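Pesticidal crystal protein Cry2Aa (Bacillus thuringiensis serovar kurstaki, PDB 1I5P) binds to midgut epithelial cells of dipteran and lepidopteran larvae and promotes the colloid-osmotic lysis of those cells, acting as a three-domain insecticidal delta-endotoxin. Local coordinates at residues V113-I124 and M153-F164. Sequence-based numbering, arbitrary orientation.
Sequences VNAELIGLQANI and MQQLFLNRLPQF
Arg-160 reaches from helix 153-160 to lie as a knob among Glu-116, Gly-119, Leu-120 and Asn-123 of helix 113-124; the two axes run almost antiparallel, at 168°. Its chain is extended from CG to NE, long enough to lay the guanidinium of Arg-160 flat over Gly-119, whose CA sits 3.5 Å above the centre of that plane. Glycine suits this place because, with no side chain, it lets the guanidinium lie directly on the backbone.

The polar bonds leave the guanidinium along its edge. Arg-160 NH1 makes a salt bridge to Glu-116 OE1 (2.8 Å), nearly straight at 162°, although it meets the carboxylate from above its plane. Arg-160 NE and NH2 together grip a single atom, Asn-123 OD1, each at 2.8 Å and both from the same face of the amide, whose oxygen is a compact acceptor for two N-H groups. Three bonds to two residues thus fix the rotation of the guanidinium. The other carboxylate oxygen, Glu-116 OE2, takes a water that also donates to the backbone O of Asn-159, and it is salt-bridged to Arg-112; two arginines would probably keep this buried glutamate ionised.

Apolar contacts line the deeper side. Branched Leu-120, with CG anti to the backbone N (chi1 -156°), can meet two rings at once: Leu-120 CD1 lies 4.0 Å from Phe-157 CE2, while CD2 touches Phe-164. Val-113 and Leu-117 also pack on Phe-164, and Ile-124 on Phe-157. The flexible thioether of Met-153 bends at chi2 and chi3, bringing Met-153 SD 3.5 Å from Asn-123 O and CE over the face of Phe-157.

Helix 145-160, with the 3-10 turn 161-163 and Phe-164 beyond it, thus packs on helix 107-135 within the helical bundle of the N-terminal domain. Helix 170-193 receives Phe-157 and Ile-124, helix 88-101 meets Leu-117, and helix 202-232 packs against Gln-154 and Leu-158.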
ATOM      1  N   VAL A 113       7.239 -28.880  -3.502  1.00 23.53           N
ATOM      2  CA  VAL A 113       7.265 -27.461  -3.833  1.00 21.88           C
ATOM      3  C   VAL A 113       8.466 -27.187  -4.730  1.00 21.48           C
ATOM      4  O   VAL A 113       8.342 -26.535  -5.768  1.00 21.15           O
ATOM      5  CB  VAL A 113       7.371 -26.589  -2.560  1.00 21.38           C
ATOM      6  CG1 VAL A 113       7.904 -25.204  -2.909  1.00 17.59           C
ATOM      7  CG2 VAL A 113       6.005 -26.478  -1.899  1.00 19.44           C
ATOM      8  N   ASN A 114       9.629 -27.691  -4.331  1.00 20.88           N
ATOM      9  CA  ASN A 114      10.846 -27.496  -5.115  1.00 22.72           C
ATOM     10  C   ASN A 114      10.746 -28.061  -6.526  1.00 22.42           C
ATOM     11  O   ASN A 114      11.270 -27.476  -7.468  1.00 21.98           O
ATOM     12  CB  ASN A 114      12.039 -28.129  -4.413  1.00 23.18           C
ATOM     13  CG  ASN A 114      12.667 -27.212  -3.398  1.00 24.57           C
ATOM     14  OD1 ASN A 114      12.778 -26.011  -3.620  1.00 28.61           O
ATOM     15  ND2 ASN A 114      13.107 -27.779  -2.282  1.00 23.53           N
ATOM     16  N   ALA A 115      10.075 -29.200  -6.668  1.00 21.33           N
ATOM     17  CA  ALA A 115       9.909 -29.813  -7.982  1.00 23.49           C
ATOM     18  C   ALA A 115       8.968 -28.948  -8.812  1.00 23.05           C
ATOM     19  O   ALA A 115       9.158 -28.779 -10.021  1.00 24.18           O
ATOM     20  CB  ALA A 115       9.345 -31.234  -7.836  1.00 18.61           C
ATOM     21  N   GLU A 116       7.956 -28.397  -8.153  1.00 22.12           N
ATOM     22  CA  GLU A 116       6.990 -27.539  -8.820  1.00 23.30           C
ATOM     23  C   GLU A 116       7.620 -26.221  -9.257  1.00 23.31           C
ATOM     24  O   GLU A 116       7.226 -25.659 -10.276  1.00 24.70           O
ATOM     25  CB  GLU A 116       5.794 -27.265  -7.906  1.00 23.28           C
ATOM     26  CG  GLU A 116       4.906 -28.469  -7.658  1.00 25.98           C
ATOM     27  CD  GLU A 116       4.402 -29.096  -8.946  1.00 28.69           C
ATOM     28  OE1 GLU A 116       4.369 -28.394  -9.980  1.00 31.54           O
ATOM     29  OE2 GLU A 116       4.028 -30.289  -8.923  1.00 27.53           O
ATOM     30  N   LEU A 117       8.588 -25.723  -8.492  1.00 23.80           N
ATOM     31  CA  LEU A 117       9.249 -24.471  -8.860  1.00 23.09           C
ATOM     32  C   LEU A 117      10.051 -24.697 -10.130  1.00 22.25           C
ATOM     33  O   LEU A 117      10.092 -23.844 -11.021  1.00 21.42           O
ATOM     34  CB  LEU A 117      10.183 -23.983  -7.745  1.00 20.71           C
ATOM     35  CG  LEU A 117       9.545 -23.355  -6.496  1.00 20.83           C
ATOM     36  CD1 LEU A 117      10.638 -22.944  -5.529  1.00 20.09           C
ATOM     37  CD2 LEU A 117       8.704 -22.148  -6.883  1.00 18.30           C
ATOM     38  N   ILE A 118      10.692 -25.856 -10.202  1.00 21.92           N
ATOM     39  CA  ILE A 118      11.487 -26.223 -11.359  1.00 21.34           C
ATOM     40  C   ILE A 118      10.588 -26.388 -12.580  1.00 20.54           C
ATOM     41  O   ILE A 118      10.905 -25.901 -13.667  1.00 23.72           O
ATOM     42  CB  ILE A 118      12.252 -27.545 -11.096  1.00 22.09           C
ATOM     43  CG1 ILE A 118      13.382 -27.293 -10.095  1.00 21.61           C
ATOM     44  CG2 ILE A 118      12.796 -28.115 -12.397  1.00 19.92           C
ATOM     45  CD1 ILE A 118      14.009 -28.554  -9.541  1.00 22.56           C
ATOM     46  N   GLY A 119       9.460 -27.063 -12.393  1.00 20.66           N
ATOM     47  CA  GLY A 119       8.545 -27.289 -13.499  1.00 21.32           C
ATOM     48  C   GLY A 119       7.895 -26.022 -14.017  1.00 22.34           C
ATOM     49  O   GLY A 119       7.739 -25.832 -15.230  1.00 21.20           O
ATOM     50  N   LEU A 120       7.506 -25.159 -13.087  1.00 20.85           N
ATOM     51  CA  LEU A 120       6.877 -23.892 -13.418  1.00 20.64           C
ATOM     52  C   LEU A 120       7.852 -23.087 -14.279  1.00 20.78           C
ATOM     53  O   LEU A 120       7.504 -22.612 -15.364  1.00 19.99           O
ATOM     54  CB  LEU A 120       6.549 -23.141 -12.125  1.00 20.72           C
ATOM     55  CG  LEU A 120       5.434 -22.100 -12.122  1.00 21.99           C
ATOM     56  CD1 LEU A 120       4.168 -22.676 -12.750  1.00 21.16           C
ATOM     57  CD2 LEU A 120       5.160 -21.667 -10.688  1.00 21.89           C
ATOM     58  N   GLN A 121       9.077 -22.945 -13.788  1.00 19.70           N
ATOM     59  CA  GLN A 121      10.119 -22.219 -14.508  1.00 20.58           C
ATOM     60  C   GLN A 121      10.305 -22.788 -15.916  1.00 20.13           C
ATOM     61  O   GLN A 121      10.342 -22.044 -16.892  1.00 18.96           O
ATOM     62  CB  GLN A 121      11.437 -22.304 -13.727  1.00 20.39           C
ATOM     63  CG  GLN A 121      12.654 -21.719 -14.427  1.00 27.91           C
ATOM     64  CD  GLN A 121      13.234 -22.641 -15.482  1.00 28.52           C
ATOM     65  OE1 GLN A 121      13.485 -23.819 -15.226  1.00 30.21           O
ATOM     66  NE2 GLN A 121      13.452 -22.108 -16.676  1.00 32.14           N
ATOM     67  N   ALA A 122      10.409 -24.110 -16.015  1.00 19.87           N
ATOM     68  CA  ALA A 122      10.606 -24.774 -17.303  1.00 19.32           C
ATOM     69  C   ALA A 122       9.434 -24.600 -18.261  1.00 18.36           C
ATOM     70  O   ALA A 122       9.608 -24.184 -19.407  1.00 17.84           O
ATOM     71  CB  ALA A 122      10.870 -26.261 -17.086  1.00 19.52           C
ATOM     72  N   ASN A 123       8.243 -24.942 -17.789  1.00 18.95           N
ATOM     73  CA  ASN A 123       7.038 -24.843 -18.594  1.00 17.48           C
ATOM     74  C   ASN A 123       6.824 -23.435 -19.142  1.00 19.09           C
ATOM     75  O   ASN A 123       6.474 -23.263 -20.307  1.00 19.04           O
ATOM     76  CB  ASN A 123       5.832 -25.263 -17.758  1.00 18.20           C
ATOM     77  CG  ASN A 123       5.878 -26.727 -17.366  1.00 20.14           C
ATOM     78  OD1 ASN A 123       5.102 -27.176 -16.526  1.00 20.02           O
ATOM     79  ND2 ASN A 123       6.788 -27.483 -17.982  1.00 17.98           N
ATOM     80  N   ILE A 124       7.027 -22.433 -18.296  1.00 18.67           N
ATOM     81  CA  ILE A 124       6.851 -21.046 -18.707  1.00 17.94           C
ATOM     82  C   ILE A 124       7.888 -20.632 -19.743  1.00 17.27           C
ATOM     83  O   ILE A 124       7.566 -19.913 -20.691  1.00 13.73           O
ATOM     84  CB  ILE A 124       6.949 -20.083 -17.506  1.00 17.47           C
ATOM     85  CG1 ILE A 124       5.762 -20.316 -16.560  1.00 18.49           C
ATOM     86  CG2 ILE A 124       6.984 -18.645 -17.998  1.00 16.24           C
ATOM     87  CD1 ILE A 124       5.819 -19.500 -15.280  1.00 13.01           C
ATOM     88  N   MET A 153       0.133 -24.758 -21.766  1.00 19.34           N
ATOM     89  CA  MET A 153       0.612 -23.929 -20.665  1.00 19.55           C
ATOM     90  C   MET A 153      -0.496 -23.700 -19.639  1.00 19.47           C
ATOM     91  O   MET A 153      -0.262 -23.785 -18.431  1.00 17.65           O
ATOM     92  CB  MET A 153       1.109 -22.582 -21.205  1.00 20.77           C
ATOM     93  CG  MET A 153       1.718 -21.657 -20.159  1.00 20.48           C
ATOM     94  SD  MET A 153       3.247 -22.289 -19.439  1.00 24.47           S
ATOM     95  CE  MET A 153       2.677 -22.925 -17.861  1.00 25.84           C
ATOM     96  N   GLN A 154      -1.700 -23.417 -20.132  1.00 18.05           N
ATOM     97  CA  GLN A 154      -2.844 -23.165 -19.264  1.00 19.90           C
ATOM     98  C   GLN A 154      -3.108 -24.342 -18.347  1.00 21.57           C
ATOM     99  O   GLN A 154      -3.305 -24.172 -17.139  1.00 20.46           O
ATOM    100  CB  GLN A 154      -4.098 -22.878 -20.100  1.00 21.00           C
ATOM    101  CG  GLN A 154      -5.426 -22.983 -19.331  1.00 21.06           C
ATOM    102  CD  GLN A 154      -5.655 -21.868 -18.308  1.00 22.56           C
ATOM    103  OE1 GLN A 154      -6.669 -21.859 -17.604  1.00 25.93           O
ATOM    104  NE2 GLN A 154      -4.723 -20.926 -18.229  1.00 17.64           N
ATOM    105  N   GLN A 155      -3.116 -25.539 -18.924  1.00 20.79           N
ATOM    106  CA  GLN A 155      -3.370 -26.740 -18.148  1.00 20.96           C
ATOM    107  C   GLN A 155      -2.226 -26.980 -17.174  1.00 19.88           C
ATOM    108  O   GLN A 155      -2.444 -27.438 -16.054  1.00 19.98           O
ATOM    109  CB  GLN A 155      -3.542 -27.942 -19.075  1.00 21.22           C
ATOM    110  CG  GLN A 155      -3.940 -29.218 -18.353  1.00 22.96           C
ATOM    111  CD  GLN A 155      -5.181 -29.038 -17.506  1.00 23.62           C
ATOM    112  OE1 GLN A 155      -6.230 -28.628 -18.004  1.00 26.79           O
ATOM    113  NE2 GLN A 155      -5.069 -29.343 -16.216  1.00 24.07           N
ATOM    114  N   LEU A 156      -1.006 -26.665 -17.597  1.00 19.21           N
ATOM    115  CA  LEU A 156       0.148 -26.846 -16.728  1.00 19.73           C
ATOM    116  C   LEU A 156       0.061 -25.910 -15.523  1.00 20.75           C
ATOM    117  O   LEU A 156       0.458 -26.278 -14.419  1.00 21.00           O
ATOM    118  CB  LEU A 156       1.445 -26.606 -17.511  1.00 20.14           C
ATOM    119  CG  LEU A 156       1.801 -27.743 -18.475  1.00 21.56           C
ATOM    120  CD1 LEU A 156       2.960 -27.338 -19.366  1.00 18.46           C
ATOM    121  CD2 LEU A 156       2.146 -28.999 -17.674  1.00 17.92           C
ATOM    122  N   PHE A 157      -0.462 -24.705 -15.732  1.00 20.21           N
ATOM    123  CA  PHE A 157      -0.613 -23.745 -14.641  1.00 20.30           C
ATOM    124  C   PHE A 157      -1.612 -24.296 -13.621  1.00 19.94           C
ATOM    125  O   PHE A 157      -1.397 -24.217 -12.409  1.00 19.14           O
ATOM    126  CB  PHE A 157      -1.123 -22.402 -15.175  1.00 16.81           C
ATOM    127  CG  PHE A 157      -0.033 -21.411 -15.486  1.00 15.44           C
ATOM    128  CD1 PHE A 157      -0.013 -20.740 -16.706  1.00 15.55           C
ATOM    129  CD2 PHE A 157       0.946 -21.111 -14.542  1.00 13.77           C
ATOM    130  CE1 PHE A 157       0.962 -19.780 -16.985  1.00 14.79           C
ATOM    131  CE2 PHE A 157       1.926 -20.155 -14.807  1.00 14.57           C
ATOM    132  CZ  PHE A 157       1.933 -19.484 -16.032  1.00 13.87           C
ATOM    133  N   LEU A 158      -2.708 -24.849 -14.130  1.00 18.51           N
ATOM    134  CA  LEU A 158      -3.754 -25.418 -13.293  1.00 19.21           C
ATOM    135  C   LEU A 158      -3.262 -26.620 -12.488  1.00 19.14           C
ATOM    136  O   LEU A 158      -3.747 -26.873 -11.388  1.00 17.04           O
ATOM    137  CB  LEU A 158      -4.945 -25.831 -14.160  1.00 18.75           C
ATOM    138  CG  LEU A 158      -5.658 -24.708 -14.916  1.00 16.93           C
ATOM    139  CD1 LEU A 158      -6.807 -25.291 -15.732  1.00 16.24           C
ATOM    140  CD2 LEU A 158      -6.175 -23.674 -13.926  1.00 15.67           C
ATOM    141  N   ASN A 159      -2.299 -27.355 -13.038  1.00 20.44           N
ATOM    142  CA  ASN A 159      -1.756 -28.526 -12.355  1.00 22.25           C
ATOM    143  C   ASN A 159      -0.733 -28.166 -11.292  1.00 22.42           C
ATOM    144  O   ASN A 159      -0.578 -28.885 -10.308  1.00 23.19           O
ATOM    145  CB  ASN A 159      -1.084 -29.477 -13.345  1.00 22.61           C
ATOM    146  CG  ASN A 159      -2.062 -30.114 -14.302  1.00 22.58           C
ATOM    147  OD1 ASN A 159      -3.275 -29.977 -14.154  1.00 22.72           O
ATOM    148  ND2 ASN A 159      -1.536 -30.829 -15.288  1.00 23.94           N
ATOM    149  N   ARG A 160      -0.035 -27.055 -11.485  1.00 21.15           N
ATOM    150  CA  ARG A 160       0.995 -26.667 -10.537  1.00 19.14           C
ATOM    151  C   ARG A 160       0.594 -25.741  -9.388  1.00 18.43           C
ATOM    152  O   ARG A 160       1.000 -25.965  -8.251  1.00 17.62           O
ATOM    153  CB  ARG A 160       2.180 -26.070 -11.293  1.00 19.19           C
ATOM    154  CG  ARG A 160       2.780 -27.017 -12.326  1.00 21.28           C
ATOM    155  CD  ARG A 160       4.193 -26.609 -12.688  1.00 21.42           C
ATOM    156  NE  ARG A 160       4.743 -27.403 -13.785  1.00 22.72           N
ATOM    157  CZ  ARG A 160       5.295 -28.606 -13.654  1.00 24.80           C
ATOM    158  NH1 ARG A 160       5.385 -29.181 -12.463  1.00 20.57           N
ATOM    159  NH2 ARG A 160       5.768 -29.233 -14.720  1.00 24.01           N
ATOM    160  N   LEU A 161      -0.200 -24.713  -9.668  1.00 16.08           N
ATOM    161  CA  LEU A 161      -0.592 -23.767  -8.621  1.00 17.32           C
ATOM    162  C   LEU A 161      -1.096 -24.400  -7.318  1.00 16.07           C
ATOM    163  O   LEU A 161      -0.682 -23.994  -6.229  1.00 16.49           O
ATOM    164  CB  LEU A 161      -1.638 -22.779  -9.155  1.00 15.59           C
ATOM    165  CG  LEU A 161      -1.278 -21.790 -10.285  1.00 18.93           C
ATOM    166  CD1 LEU A 161      -1.611 -20.384  -9.827  1.00 14.64           C
ATOM    167  CD2 LEU A 161       0.197 -21.881 -10.676  1.00 18.49           C
ATOM    168  N   PRO A 162      -1.990 -25.402  -7.410  1.00 17.08           N
ATOM    169  CA  PRO A 162      -2.511 -26.044  -6.203  1.00 16.16           C
ATOM    170  C   PRO A 162      -1.432 -26.535  -5.256  1.00 15.32           C
ATOM    171  O   PRO A 162      -1.643 -26.606  -4.046  1.00 16.28           O
ATOM    172  CB  PRO A 162      -3.370 -27.172  -6.767  1.00 16.67           C
ATOM    173  CG  PRO A 162      -3.915 -26.547  -8.017  1.00 18.54           C
ATOM    174  CD  PRO A 162      -2.653 -25.947  -8.607  1.00 15.85           C
ATOM    175  N   GLN A 163      -0.266 -26.860  -5.795  1.00 15.77           N
ATOM    176  CA  GLN A 163       0.819 -27.345  -4.959  1.00 17.06           C
ATOM    177  C   GLN A 163       1.396 -26.273  -4.049  1.00 18.37           C
ATOM    178  O   GLN A 163       2.247 -26.559  -3.211  1.00 17.47           O
ATOM    179  CB  GLN A 163       1.915 -27.942  -5.832  1.00 19.67           C
ATOM    180  CG  GLN A 163       1.446 -29.174  -6.579  1.00 20.98           C
ATOM    181  CD  GLN A 163       0.782 -30.180  -5.654  1.00 23.79           C
ATOM    182  OE1 GLN A 163       1.410 -30.703  -4.731  1.00 23.06           O
ATOM    183  NE2 GLN A 163      -0.497 -30.454  -5.896  1.00 23.34           N
ATOM    184  N   PHE A 164       0.944 -25.035  -4.215  1.00 16.23           N
ATOM    185  CA  PHE A 164       1.420 -23.955  -3.361  1.00 18.27           C
ATOM    186  C   PHE A 164       0.297 -23.566  -2.415  1.00 17.85           C
ATOM    187  O   PHE A 164       0.331 -22.502  -1.798  1.00 15.89           O
ATOM    188  CB  PHE A 164       1.853 -22.739  -4.191  1.00 16.75           C
ATOM    189  CG  PHE A 164       2.996 -23.026  -5.122  1.00 18.20           C
ATOM    190  CD1 PHE A 164       2.768 -23.246  -6.471  1.00 16.95           C
ATOM    191  CD2 PHE A 164       4.295 -23.130  -4.636  1.00 19.04           C
ATOM    192  CE1 PHE A 164       3.814 -23.568  -7.332  1.00 18.38           C
ATOM    193  CE2 PHE A 164       5.354 -23.454  -5.489  1.00 19.43           C
ATOM    194  CZ  PHE A 164       5.108 -23.675  -6.838  1.00 18.54           C
TER
HETATM  195  O   HOH W   1       1.844 -30.790 -10.222  1.00 29.82           O